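PDB 5J5U: RagB/SusD domain protein from Flavobacterium johnsoniae, which binds chitin and, as a SusD homologue, probably captures chitin chains at the outer membrane for uptake. Local coordinates for residues A104-V109 and K152-S157; K108-Q113 and N186-R191; S98-V103 and G166-D171; T159-S164 and G176-W181; L115-G120 and D145-F150. All coordinates share one frame; numbering follows the deposited sequence.

Contact 1: residues A104-V109 and K152-S157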
# COMPACT_ATOMS: atom_id res chain seq x y z
N ALA A 104 -8.45 6.97 -17.41
CA ALA A 104 -7.19 6.37 -17.77
C ALA A 104 -6.04 7.13 -17.15
O ALA A 104 -5.12 6.52 -16.61
CB ALA A 104 -7.05 6.31 -19.27
N LYS A 105 -6.08 8.46 -17.19
CA LYS A 105 -4.97 9.26 -16.64
C LYS A 105 -4.83 9.03 -15.13
O LYS A 105 -3.70 8.87 -14.62
CB LYS A 105 -5.15 10.75 -16.95
CG LYS A 105 -4.50 11.17 -18.27
CD LYS A 105 -4.73 12.64 -18.60
CE LYS A 105 -6.21 12.98 -18.53
NZ LYS A 105 -6.50 14.33 -19.05
N ILE A 106 -5.97 8.98 -14.44
CA ILE A 106 -5.98 8.67 -13.01
C ILE A 106 -5.39 7.27 -12.82
O ILE A 106 -4.50 7.07 -12.00
CB ILE A 106 -7.40 8.78 -12.41
CG1 ILE A 106 -7.90 10.22 -12.51
CG2 ILE A 106 -7.41 8.42 -10.94
CD1 ILE A 106 -9.34 10.37 -12.16
N MET A 107 -5.84 6.33 -13.66
CA MET A 107 -5.29 4.99 -13.58
C MET A 107 -3.77 5.07 -13.69
O MET A 107 -3.06 4.44 -12.90
CB MET A 107 -5.85 4.08 -14.69
CG MET A 107 -7.25 3.59 -14.46
SD MET A 107 -7.44 2.52 -13.02
CE MET A 107 -6.44 1.10 -13.45
N LYS A 108 -3.29 5.89 -14.63
CA LYS A 108 -1.87 5.86 -14.96
C LYS A 108 -1.06 6.30 -13.75
O LYS A 108 0.04 5.79 -13.52
CB LYS A 108 -1.55 6.71 -16.18
CG LYS A 108 -0.05 6.89 -16.39
CD LYS A 108 0.34 6.86 -17.86
CE LYS A 108 0.33 8.24 -18.48
NZ LYS A 108 1.00 9.26 -17.64
N VAL A 109 -1.65 7.18 -12.94
CA VAL A 109 -0.92 7.63 -11.75
C VAL A 109 -0.84 6.45 -10.76
O VAL A 109 0.23 6.14 -10.26
CB VAL A 109 -1.57 8.88 -11.11
CG1 VAL A 109 -0.87 9.25 -9.81
CG2 VAL A 109 -1.52 10.07 -12.09
N LYS A 152 -0.16 17.33 -11.60
CA LYS A 152 -0.78 17.93 -12.78
C LYS A 152 -1.91 17.07 -13.37
O LYS A 152 -3.03 17.56 -13.58
CB LYS A 152 0.26 18.20 -13.86
CG LYS A 152 -0.31 18.95 -15.06
CD LYS A 152 0.64 18.96 -16.26
CE LYS A 152 0.17 19.94 -17.32
NZ LYS A 152 1.07 20.07 -18.49
N ASP A 153 -1.63 15.80 -13.61
CA ASP A 153 -2.64 14.91 -14.15
C ASP A 153 -3.86 14.75 -13.23
O ASP A 153 -4.97 14.68 -13.71
CB ASP A 153 -2.06 13.55 -14.45
CG ASP A 153 -1.32 13.52 -15.74
OD1 ASP A 153 -1.39 14.55 -16.45
OD2 ASP A 153 -0.71 12.49 -16.08
N LEU A 154 -3.65 14.62 -11.92
CA LEU A 154 -4.79 14.48 -11.01
C LEU A 154 -5.65 15.75 -10.94
O LEU A 154 -6.90 15.69 -10.94
CB LEU A 154 -4.31 14.10 -9.62
CG LEU A 154 -3.66 12.72 -9.58
CD1 LEU A 154 -2.96 12.47 -8.23
CD2 LEU A 154 -4.69 11.62 -9.89
N ASP A 155 -4.99 16.90 -10.87
CA ASP A 155 -5.68 18.19 -10.90
C ASP A 155 -6.55 18.32 -12.16
O ASP A 155 -7.81 18.43 -12.10
CB ASP A 155 -4.65 19.31 -10.85
CG ASP A 155 -5.28 20.67 -10.89
OD1 ASP A 155 -5.54 21.24 -9.81
OD2 ASP A 155 -5.51 21.17 -12.02
N GLU A 156 -5.89 18.22 -13.31
CA GLU A 156 -6.59 18.37 -14.57
C GLU A 156 -7.64 17.30 -14.80
O GLU A 156 -8.65 17.56 -15.44
CB GLU A 156 -5.61 18.38 -15.73
CG GLU A 156 -4.68 19.56 -15.70
CD GLU A 156 -3.67 19.51 -16.81
OE1 GLU A 156 -3.70 18.55 -17.60
OE2 GLU A 156 -2.86 20.46 -16.89
N SER A 157 -7.40 16.09 -14.31
CA SER A 157 -8.35 14.99 -14.52
C SER A 157 -9.59 15.16 -13.66
O SER A 157 -10.69 14.80 -14.08
CB SER A 157 -7.69 13.65 -14.24
OG SER A 157 -6.71 13.42 -15.23
O HOH W 1 1.14 12.13 -17.88
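Lys105, Ile106 and Val109 meet Asp153, Leu154 and Ser157 in an antiparallel helix pair of the mostly helical, TPR-clan SusD fold. The short axes of 104-109 and 152-157 pass 9.3 Å apart at 153°. Lys105 lies alongside Ser157: its CE comes 3.4 Å from Ser157 OG, and its CB flanks the same oxygen. That hydroxyl turns back on its own helix, with Ser157 OG donating to Asp153 O at 2.6 Å, from the face opposite to the one used by the Ser157 amide. Lys105 NZ goes on to Gln160. Deeper in, Ile106 CG1 rests 3.8 Å from Ser157 CB. The two methyls of Val109 are matched by those of Leu154, CG1 to CD1 at 4.2 Å and CG2 to CD2 much the same. On the flank of Lys108, its NZ and Asp153 OD2 form only a long salt bridge of 4.0 Å. A water closes it, accepting from Lys108 NZ and donating to Asp153 OD2, while NZ also bonds Tyr124 OH. Around the pair, Trp181 and Ala185 of helix 178-195 back Ile106, Leu192 of the same helix touches Leu154, and Ile88 of helix 66-90 lies against both lysines.

Contact 2: residues K108-Q113 and N186-R191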
# COMPACT_ATOMS: atom_id res chain seq x y z
N LYS A 108 -3.29 5.89 -14.63
CA LYS A 108 -1.87 5.86 -14.96
C LYS A 108 -1.06 6.30 -13.75
O LYS A 108 0.04 5.79 -13.52
CB LYS A 108 -1.55 6.71 -16.18
CG LYS A 108 -0.05 6.89 -16.39
CD LYS A 108 0.34 6.86 -17.86
CE LYS A 108 0.33 8.24 -18.48
NZ LYS A 108 1.00 9.26 -17.64
N VAL A 109 -1.65 7.18 -12.94
CA VAL A 109 -0.92 7.63 -11.75
C VAL A 109 -0.84 6.45 -10.76
O VAL A 109 0.23 6.14 -10.26
CB VAL A 109 -1.57 8.88 -11.11
CG1 VAL A 109 -0.87 9.25 -9.81
CG2 VAL A 109 -1.52 10.07 -12.09
N MET A 110 -1.96 5.78 -10.54
CA MET A 110 -1.99 4.66 -9.60
C MET A 110 -1.03 3.55 -10.01
O MET A 110 -0.29 3.01 -9.17
CB MET A 110 -3.41 4.11 -9.50
CG MET A 110 -4.39 5.06 -8.82
SD MET A 110 -6.10 4.48 -8.87
CE MET A 110 -6.07 3.24 -7.58
N VAL A 111 -1.01 3.22 -11.30
CA VAL A 111 -0.05 2.27 -11.83
C VAL A 111 1.40 2.72 -11.52
O VAL A 111 2.18 1.94 -10.99
CB VAL A 111 -0.23 2.06 -13.38
CG1 VAL A 111 0.97 1.32 -14.01
CG2 VAL A 111 -1.57 1.37 -13.74
N ALA A 112 1.74 3.98 -11.81
CA ALA A 112 3.15 4.40 -11.80
C ALA A 112 3.67 4.77 -10.40
O ALA A 112 4.86 4.65 -10.10
CB ALA A 112 3.35 5.57 -12.75
N GLN A 113 2.75 5.26 -9.57
CA GLN A 113 3.05 5.66 -8.20
C GLN A 113 3.72 4.54 -7.38
O GLN A 113 4.69 4.80 -6.66
CB GLN A 113 1.77 6.14 -7.51
CG GLN A 113 1.92 6.40 -6.03
CD GLN A 113 1.26 5.30 -5.19
OE1 GLN A 113 0.05 5.05 -5.32
NE2 GLN A 113 2.06 4.65 -4.32
N ASN A 186 -8.75 12.93 -6.06
CA ASN A 186 -8.33 13.81 -4.97
C ASN A 186 -7.68 13.10 -3.77
O ASN A 186 -6.82 13.66 -3.09
CB ASN A 186 -9.52 14.63 -4.49
CG ASN A 186 -9.97 15.66 -5.50
OD1 ASN A 186 -9.14 16.30 -6.16
ND2 ASN A 186 -11.28 15.81 -5.66
N THR A 187 -8.13 11.88 -3.49
CA THR A 187 -7.56 11.10 -2.39
C THR A 187 -6.14 10.66 -2.76
O THR A 187 -5.22 10.79 -1.94
CB THR A 187 -8.46 9.89 -2.05
OG1 THR A 187 -9.80 10.35 -1.84
CG2 THR A 187 -7.97 9.20 -0.78
N MET A 188 -5.96 10.18 -4.00
CA MET A 188 -4.62 9.90 -4.51
C MET A 188 -3.73 11.14 -4.40
O MET A 188 -2.57 11.06 -3.99
CB MET A 188 -4.67 9.40 -5.96
CG MET A 188 -5.05 7.91 -6.09
SD MET A 188 -3.81 6.85 -5.27
CE MET A 188 -2.38 7.11 -6.31
N ARG A 189 -4.30 12.29 -4.78
CA ARG A 189 -3.56 13.56 -4.72
C ARG A 189 -3.07 13.84 -3.31
O ARG A 189 -1.91 14.23 -3.11
CB ARG A 189 -4.44 14.71 -5.21
CG ARG A 189 -3.77 16.07 -5.17
CD ARG A 189 -4.56 17.01 -6.07
NE ARG A 189 -3.97 18.33 -6.18
CZ ARG A 189 -4.45 19.28 -6.98
NH1 ARG A 189 -5.52 19.02 -7.72
NH2 ARG A 189 -3.86 20.46 -7.05
N LEU A 190 -3.94 13.62 -2.33
CA LEU A 190 -3.57 13.79 -0.92
C LEU A 190 -2.49 12.80 -0.44
O LEU A 190 -1.63 13.13 0.39
CB LEU A 190 -4.83 13.68 -0.04
CG LEU A 190 -4.68 13.84 1.47
CD1 LEU A 190 -4.19 15.22 1.81
CD2 LEU A 190 -6.01 13.55 2.15
N ARG A 191 -2.59 11.56 -0.91
CA ARG A 191 -1.60 10.54 -0.59
C ARG A 191 -0.21 10.98 -1.10
O ARG A 191 0.80 10.89 -0.39
CB ARG A 191 -2.01 9.18 -1.20
CG ARG A 191 -0.92 8.13 -1.15
CD ARG A 191 -1.23 6.94 -2.04
NE ARG A 191 -2.18 6.03 -1.41
CZ ARG A 191 -2.49 4.84 -1.89
NH1 ARG A 191 -1.92 4.43 -3.02
NH2 ARG A 191 -3.36 4.07 -1.24
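Met188 reaches from helix 178-195 to Met110 and Gln113 of helix 98-119, and its terminal methyl is the tight point of a contact that is otherwise wide. Met188 CE packs 3.8 Å from Met110 CG, the two side chains crossing at about a right angle, and the same methyl lies 3.3 Å from Gln113 OE1. Bends at the second and third torsions of Met188 curl its chain so that sulfur and methyl both lie against Met110. The looser flank is at Val109, whose CG1 stays 4.4 Å from Met188 CE. The backbones stand well apart, the short axes 11.3 Å from each other at 30°; long side chains make the contact between them, and all of the touching ones are buried. Beside the methionines lies a polar link: Arg191 NH1 donates to Gln113 OE1 at 3.1 Å. The acceptor sits in the guanidinium plane, at its edge, yet the bond is bent (141° at the hydrogen) and the amide plane stands 86° from the guanidinium. Gln113 NE2 donates to Glu417 and Asp117, while Arg191 pairs through NE with Glu339 and through NH2 with His334 O. A leucine at Gln113 would probably leave Arg191 NH1 without this acceptor and Glu417 without its amide donor. With a donor on its oxygen and acceptors on its nitrogen, the amide has its flip settled, and the buried arginine charge is likely to be balanced chiefly by Glu339, with Gln113 supplying a neutral acceptor.

Contact 3: residues S98-V103 and G166-D171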
# COMPACT_ATOMS: atom_id res chain seq x y z
N SER A 98 -13.85 11.98 -23.26
CA SER A 98 -13.03 12.75 -22.35
C SER A 98 -13.03 12.14 -20.95
O SER A 98 -11.97 11.98 -20.33
CB SER A 98 -13.53 14.20 -22.30
OG SER A 98 -12.90 14.95 -21.30
N ASN A 99 -14.20 11.69 -20.50
CA ASN A 99 -14.31 11.04 -19.21
C ASN A 99 -13.46 9.78 -19.11
O ASN A 99 -12.93 9.47 -18.04
CB ASN A 99 -15.76 10.71 -18.89
CG ASN A 99 -16.52 11.91 -18.34
OD1 ASN A 99 -15.91 12.89 -17.89
ND2 ASN A 99 -17.84 11.83 -18.37
N MET A 100 -13.32 9.07 -20.22
CA MET A 100 -12.47 7.89 -20.22
C MET A 100 -11.03 8.33 -20.15
O MET A 100 -10.23 7.79 -19.39
CB MET A 100 -12.70 7.01 -21.44
CG MET A 100 -12.02 5.67 -21.33
SD MET A 100 -13.04 4.40 -20.54
CE MET A 100 -14.31 4.22 -21.80
N ASN A 101 -10.70 9.35 -20.96
CA ASN A 101 -9.37 9.90 -21.01
C ASN A 101 -8.89 10.32 -19.62
O ASN A 101 -7.75 10.09 -19.25
CB ASN A 101 -9.33 11.09 -21.97
CG ASN A 101 -7.96 11.71 -22.09
OD1 ASN A 101 -7.63 12.67 -21.40
ND2 ASN A 101 -7.14 11.16 -23.00
N ALA A 102 -9.79 10.92 -18.86
CA ALA A 102 -9.46 11.32 -17.50
C ALA A 102 -9.26 10.08 -16.62
O ALA A 102 -8.27 9.99 -15.87
CB ALA A 102 -10.55 12.23 -16.94
N VAL A 103 -10.18 9.12 -16.72
CA VAL A 103 -10.11 7.91 -15.90
C VAL A 103 -8.76 7.20 -16.14
O VAL A 103 -8.01 6.91 -15.20
CB VAL A 103 -11.30 6.96 -16.18
CG1 VAL A 103 -11.02 5.57 -15.68
CG2 VAL A 103 -12.58 7.51 -15.54
N GLY A 166 -18.91 11.84 -21.98
CA GLY A 166 -19.14 10.52 -22.54
C GLY A 166 -19.24 9.52 -21.40
O GLY A 166 -19.14 9.90 -20.24
N SER A 167 -19.41 8.26 -21.74
CA SER A 167 -19.59 7.22 -20.73
C SER A 167 -18.27 6.47 -20.44
O SER A 167 -17.40 6.37 -21.31
CB SER A 167 -20.70 6.26 -21.18
OG SER A 167 -20.85 5.16 -20.30
N VAL A 168 -18.11 5.99 -19.22
CA VAL A 168 -16.94 5.19 -18.86
C VAL A 168 -17.25 3.69 -18.82
O VAL A 168 -18.03 3.23 -17.99
CB VAL A 168 -16.35 5.62 -17.52
CG1 VAL A 168 -15.13 4.79 -17.21
CG2 VAL A 168 -16.01 7.11 -17.54
N LYS A 169 -16.62 2.93 -19.71
CA LYS A 169 -16.92 1.52 -19.89
C LYS A 169 -15.74 0.65 -19.48
O LYS A 169 -14.61 0.98 -19.81
CB LYS A 169 -17.29 1.25 -21.35
CG LYS A 169 -18.63 1.89 -21.80
CD LYS A 169 -19.82 1.26 -21.07
CE LYS A 169 -21.14 1.86 -21.53
NZ LYS A 169 -22.34 1.13 -21.02
N GLY A 170 -15.99 -0.44 -18.76
CA GLY A 170 -14.92 -1.37 -18.41
C GLY A 170 -14.34 -1.14 -17.03
O GLY A 170 -13.33 -1.74 -16.62
N ASP A 171 -14.99 -0.25 -16.30
CA ASP A 171 -14.56 0.14 -14.97
C ASP A 171 -15.13 -0.80 -13.91
O ASP A 171 -16.33 -0.79 -13.63
CB ASP A 171 -14.98 1.59 -14.71
CG ASP A 171 -14.75 2.01 -13.30
OD1 ASP A 171 -13.78 1.51 -12.67
OD2 ASP A 171 -15.52 2.86 -12.81
O HOH W 2 -15.97 8.86 -22.19
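Asn99, Met100 and Val103, on the first turns of helix 98-119, close round Val168 of the irregular segment 166-171, each from a different direction. Val103 and Val168 point at each other tip to tip, their CG2 methyls 4.0 Å apart, and Val103 CG2 reaches Val168 CG1 as well. Asn99 comes in at one branch, with its CB 3.9 Å from Val168 CG2. Met100 crosses Val168 obliquely at the other, its SD 4.0 Å from Val168 CG1. With CG anti to the backbone N (chi1 -170°) and bends at the next two torsions, the Met100 chain leaves the helix toward the loop backbone, and its CE ends 3.4 Å from Lys169 N. Polar bonds accompany this grip. Asn99 ND2 donates to Gly166 O at 3.0 Å, fairly straight at 154° and somewhat tilted from both the carbonyl and the amide plane. The same nitrogen also bonds Asn162 O, so one amide group holds two points of the chain that follows helix 143-160. A water lies 3.0 Å from Ser167 O and makes a weak bond with Met100 N, in the opening turn of the helix. Gly166 has a positive phi of 89°, where a side chain would collide with the preceding carbonyl. Farther along, Gly170 O bonds Thr21 and Lys169 touches Ala17, so helix 16-29 borders the far end of the segment. This is an interhelical connection folded over the N-terminal turns of another helix, with a valine as its apolar centre and an asparagine binding its main chain, in the helical SusD fold.

Contact 4: residues T159-S164 and G176-W181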
# COMPACT_ATOMS: atom_id res chain seq x y z
N THR A 159 -10.79 18.16 -12.83
CA THR A 159 -11.52 19.19 -13.56
C THR A 159 -12.16 18.66 -14.86
O THR A 159 -13.25 19.08 -15.26
CB THR A 159 -10.60 20.38 -13.84
OG1 THR A 159 -10.13 20.91 -12.59
CG2 THR A 159 -11.32 21.46 -14.63
N GLN A 160 -11.49 17.72 -15.52
CA GLN A 160 -11.91 17.24 -16.84
C GLN A 160 -13.12 16.30 -16.80
O GLN A 160 -13.93 16.29 -17.72
CB GLN A 160 -10.72 16.56 -17.51
CG GLN A 160 -11.00 15.76 -18.76
CD GLN A 160 -9.72 15.25 -19.40
OE1 GLN A 160 -8.62 15.72 -19.08
NE2 GLN A 160 -9.84 14.28 -20.31
N LEU A 161 -13.24 15.52 -15.73
CA LEU A 161 -14.42 14.66 -15.53
C LEU A 161 -15.71 15.51 -15.54
O LEU A 161 -15.89 16.37 -14.67
CB LEU A 161 -14.31 13.87 -14.23
CG LEU A 161 -13.31 12.71 -14.25
CD1 LEU A 161 -13.16 12.08 -12.88
CD2 LEU A 161 -13.76 11.67 -15.25
N ASN A 162 -16.60 15.25 -16.49
CA ASN A 162 -17.75 16.13 -16.64
C ASN A 162 -19.00 15.38 -17.14
O ASN A 162 -18.90 14.30 -17.72
CB ASN A 162 -17.37 17.28 -17.60
CG ASN A 162 -18.48 18.28 -17.84
OD1 ASN A 162 -19.63 17.93 -18.11
ND2 ASN A 162 -18.13 19.56 -17.77
N ALA A 163 -20.17 15.97 -16.91
CA ALA A 163 -21.45 15.39 -17.33
C ALA A 163 -21.50 15.15 -18.84
O ALA A 163 -22.25 14.31 -19.33
CB ALA A 163 -22.59 16.29 -16.90
N SER A 164 -20.70 15.92 -19.58
CA SER A 164 -20.67 15.84 -21.03
C SER A 164 -19.43 15.12 -21.57
O SER A 164 -19.08 15.28 -22.75
CB SER A 164 -20.72 17.26 -21.62
OG SER A 164 -21.47 18.12 -20.78
N GLY A 176 -18.05 3.11 -13.77
CA GLY A 176 -18.11 4.34 -14.54
C GLY A 176 -18.70 5.57 -13.86
O GLY A 176 -18.84 6.62 -14.48
N ASP A 177 -19.04 5.46 -12.58
CA ASP A 177 -19.52 6.64 -11.86
C ASP A 177 -18.39 7.65 -11.81
O ASP A 177 -17.40 7.43 -11.12
CB ASP A 177 -20.01 6.27 -10.45
CG ASP A 177 -20.52 7.49 -9.65
OD1 ASP A 177 -20.28 8.66 -10.05
OD2 ASP A 177 -21.16 7.30 -8.59
N ILE A 178 -18.52 8.76 -12.53
CA ILE A 178 -17.43 9.74 -12.57
C ILE A 178 -17.30 10.49 -11.25
O ILE A 178 -16.21 10.96 -10.92
CB ILE A 178 -17.58 10.77 -13.73
CG1 ILE A 178 -18.71 11.77 -13.48
CG2 ILE A 178 -17.75 10.07 -15.07
CD1 ILE A 178 -18.69 12.95 -14.44
N SER A 179 -18.38 10.56 -10.47
CA SER A 179 -18.34 11.25 -9.18
C SER A 179 -17.38 10.55 -8.23
O SER A 179 -16.74 11.19 -7.38
CB SER A 179 -19.73 11.31 -8.55
OG SER A 179 -20.17 10.01 -8.17
N LYS A 180 -17.29 9.24 -8.34
CA LYS A 180 -16.37 8.49 -7.50
C LYS A 180 -14.95 8.66 -8.05
O LYS A 180 -13.98 8.75 -7.30
CB LYS A 180 -16.78 7.01 -7.42
CG LYS A 180 -17.94 6.76 -6.44
CD LYS A 180 -18.29 5.27 -6.38
CE LYS A 180 -19.22 4.93 -5.23
NZ LYS A 180 -18.77 5.59 -3.98
N TRP A 181 -14.84 8.75 -9.37
CA TRP A 181 -13.53 8.94 -9.96
C TRP A 181 -12.93 10.29 -9.55
O TRP A 181 -11.71 10.39 -9.33
CB TRP A 181 -13.61 8.81 -11.48
CG TRP A 181 -13.54 7.38 -11.91
CD1 TRP A 181 -14.58 6.59 -12.29
CD2 TRP A 181 -12.37 6.56 -11.93
NE1 TRP A 181 -14.13 5.32 -12.58
CE2 TRP A 181 -12.77 5.28 -12.36
CE3 TRP A 181 -11.02 6.77 -11.63
CZ2 TRP A 181 -11.88 4.22 -12.51
CZ3 TRP A 181 -10.13 5.73 -11.78
CH2 TRP A 181 -10.56 4.46 -12.22
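Leu161, the first residue to leave helical angles after helix 143-160 (phi/psi -58°/118°), faces Ile178 at the start of helix 178-195, their CA atoms 6.5 Å apart. Leu161 fits against that first turn with both branches: CD1 packs 3.6 Å from Trp181 CB, and CD2 lies 4.2 Å from Ile178 CB. The leucine crosses Trp181 obliquely near its backbone end, while the indole leads away to bond Asp171 through NE1 and to meet Tyr174 edge-to-face. Ile178 CG1 lies between the backbone N and the carbonyl carbon (chi1 72°), which brings CD1 over the Asn162-Ala163 peptide, 3.6 Å from Asn162 O. No hydrogen bond joins the two segments themselves; each is instead fixed by its own turn. Asn162 OD1 accepts from Ser164 N at 2.7 Å, an Asx turn, and Ser164 OG reaches the same oxygen from the same face. Asp177 takes the N-cap position, its OD1 accepting from Ser179 N at 2.7 Å and weakly from Lys180 N. Asn99 and Ala102 lie against Leu161 from helix 98-119. Together these features are those of a helix-loop-helix connection, in which a leucine just past one helix packs on the Asp-capped first turn of the next.

Contact 5: residues L115-G120 and D145-F150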
# COMPACT_ATOMS: atom_id res chain seq x y z
N LEU A 115 5.40 2.14 -8.62
CA LEU A 115 6.67 1.93 -9.29
C LEU A 115 7.77 2.86 -8.78
O LEU A 115 8.80 2.39 -8.27
CB LEU A 115 6.49 2.08 -10.81
CG LEU A 115 7.61 1.56 -11.71
CD1 LEU A 115 7.86 0.09 -11.48
CD2 LEU A 115 7.24 1.78 -13.16
N THR A 116 7.55 4.18 -8.88
CA THR A 116 8.58 5.14 -8.49
C THR A 116 8.80 4.98 -6.98
O THR A 116 9.96 4.95 -6.51
CB THR A 116 8.20 6.61 -8.91
OG1 THR A 116 9.23 7.52 -8.51
CG2 THR A 116 6.81 7.05 -8.37
N ASP A 117 7.72 4.76 -6.24
CA ASP A 117 7.85 4.70 -4.79
C ASP A 117 8.77 3.54 -4.38
O ASP A 117 9.46 3.60 -3.35
CB ASP A 117 6.50 4.58 -4.13
CG ASP A 117 5.81 5.93 -3.99
OD1 ASP A 117 6.43 6.95 -4.34
OD2 ASP A 117 4.64 5.94 -3.52
N ILE A 118 8.79 2.48 -5.20
CA ILE A 118 9.64 1.35 -4.88
C ILE A 118 11.07 1.54 -5.50
O ILE A 118 12.07 1.18 -4.85
CB ILE A 118 9.00 0.04 -5.33
CG1 ILE A 118 7.92 -0.38 -4.32
CG2 ILE A 118 10.02 -1.09 -5.41
CD1 ILE A 118 8.50 -0.85 -2.99
N TYR A 119 11.19 2.11 -6.70
CA TYR A 119 12.53 2.10 -7.33
C TYR A 119 13.18 3.46 -7.43
O TYR A 119 14.37 3.56 -7.74
CB TYR A 119 12.46 1.47 -8.73
CG TYR A 119 11.97 0.04 -8.74
CD1 TYR A 119 12.82 -1.01 -8.46
CD2 TYR A 119 10.63 -0.25 -9.03
CE1 TYR A 119 12.38 -2.33 -8.48
CE2 TYR A 119 10.17 -1.58 -9.04
CZ TYR A 119 11.07 -2.61 -8.77
OH TYR A 119 10.64 -3.93 -8.77
N GLY A 120 12.40 4.52 -7.22
CA GLY A 120 12.91 5.87 -7.32
C GLY A 120 12.73 6.48 -8.70
O GLY A 120 11.60 6.53 -9.21
N ASP A 145 10.11 15.22 -10.65
CA ASP A 145 9.34 15.55 -11.85
C ASP A 145 8.17 14.58 -12.03
O ASP A 145 7.10 14.97 -12.48
CB ASP A 145 10.24 15.57 -13.11
CG ASP A 145 11.37 16.60 -13.00
OD1 ASP A 145 11.13 17.65 -12.39
OD2 ASP A 145 12.48 16.37 -13.51
N ILE A 146 8.38 13.31 -11.69
CA ILE A 146 7.33 12.31 -11.82
C ILE A 146 6.18 12.75 -10.94
O ILE A 146 5.02 12.73 -11.34
CB ILE A 146 7.78 10.88 -11.42
CG1 ILE A 146 8.89 10.35 -12.34
CG2 ILE A 146 6.61 9.91 -11.44
CD1 ILE A 146 9.31 8.90 -12.07
N TYR A 147 6.51 13.18 -9.74
CA TYR A 147 5.50 13.64 -8.79
C TYR A 147 4.78 14.95 -9.21
O TYR A 147 3.56 15.06 -9.00
CB TYR A 147 6.14 13.81 -7.41
CG TYR A 147 5.89 12.62 -6.53
CD1 TYR A 147 6.55 11.40 -6.75
CD2 TYR A 147 4.96 12.69 -5.50
CE1 TYR A 147 6.32 10.30 -5.93
CE2 TYR A 147 4.71 11.60 -4.69
CZ TYR A 147 5.38 10.42 -4.90
OH TYR A 147 5.09 9.37 -4.08
N ASN A 148 5.51 15.92 -9.77
CA ASN A 148 4.86 17.13 -10.31
C ASN A 148 3.89 16.74 -11.43
O ASN A 148 2.79 17.29 -11.56
CB ASN A 148 5.88 18.14 -10.84
CG ASN A 148 6.60 18.89 -9.73
OD1 ASN A 148 6.06 19.04 -8.63
ND2 ASN A 148 7.82 19.34 -10.00
N SER A 149 4.31 15.78 -12.25
CA SER A 149 3.47 15.29 -13.34
C SER A 149 2.21 14.57 -12.77
O SER A 149 1.08 14.74 -13.28
CB SER A 149 4.30 14.41 -14.27
OG SER A 149 3.50 13.68 -15.17
N PHE A 150 2.38 13.81 -11.68
CA PHE A 150 1.24 13.21 -10.96
C PHE A 150 0.22 14.28 -10.54
O PHE A 150 -0.99 14.15 -10.78
CB PHE A 150 1.68 12.45 -9.70
CG PHE A 150 2.39 11.14 -9.96
CD1 PHE A 150 2.31 10.51 -11.18
CD2 PHE A 150 3.13 10.54 -8.95
CE1 PHE A 150 2.95 9.31 -11.40
CE2 PHE A 150 3.79 9.34 -9.17
CZ PHE A 150 3.69 8.72 -10.38
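Thr116 and Asp117 touch Ile146, Tyr147 and Phe150 in a buried contact between antiparallel helices, where the C-terminal end of helix 98-119 meets the early turns of helix 143-160 in the helical SusD fold. The short axes lie 11.6 Å apart at 160°, so side chains do the bridging. Tyr147 OH donates to the syn lone pair of Asp117 OD1 at 2.8 Å, with the carboxylate turned 29° from the ring plane. Trp481 NE1 bonds the same oxygen, and Arg195 forms a salt bridge to OD2, so the buried carboxylate is held by several partners. Phe150 CD2 lies over one face of the Tyr147 ring, about 4.1 Å above it. A phenylalanine in place of Tyr147 would probably cost Asp117 OD1 one of its donors, leaving more of the buried charge to Trp481 and Arg195. Thr116 CG2 meets the edge of Phe150, 3.9 Å from CE2, while Thr116 and Ile146 slide past each other in opposite directions. The threonine hydroxyl, anti to the backbone N (chi1 -180°), lies 3.8 Å from Ile146 CD1 and donates to Gly120 O at 2.7 Å, from above that carbonyl's plane.

In the fold
Helix 98-119 starts four of the contacts, its successive turns entering contacts 3, 1, 2 and 5. The chain then returns along helix 143-160, so contact 5 closes first, with contact 1 following farther up the same antiparallel pair; contact 5 is nested within contacts 1, 2 and 3, and contact 1 within contact 3. Contact 3 closes on the connection beyond helix 143-160. Contact 4, in series after contacts 5 and 1, joins the two ends of that connection; it crosses contact 3 and nests within contact 2. Contact 2 closes last, bringing helix 178-195 beside helix 98-119 and crossing contact 3. Together they tie three helices and one connection.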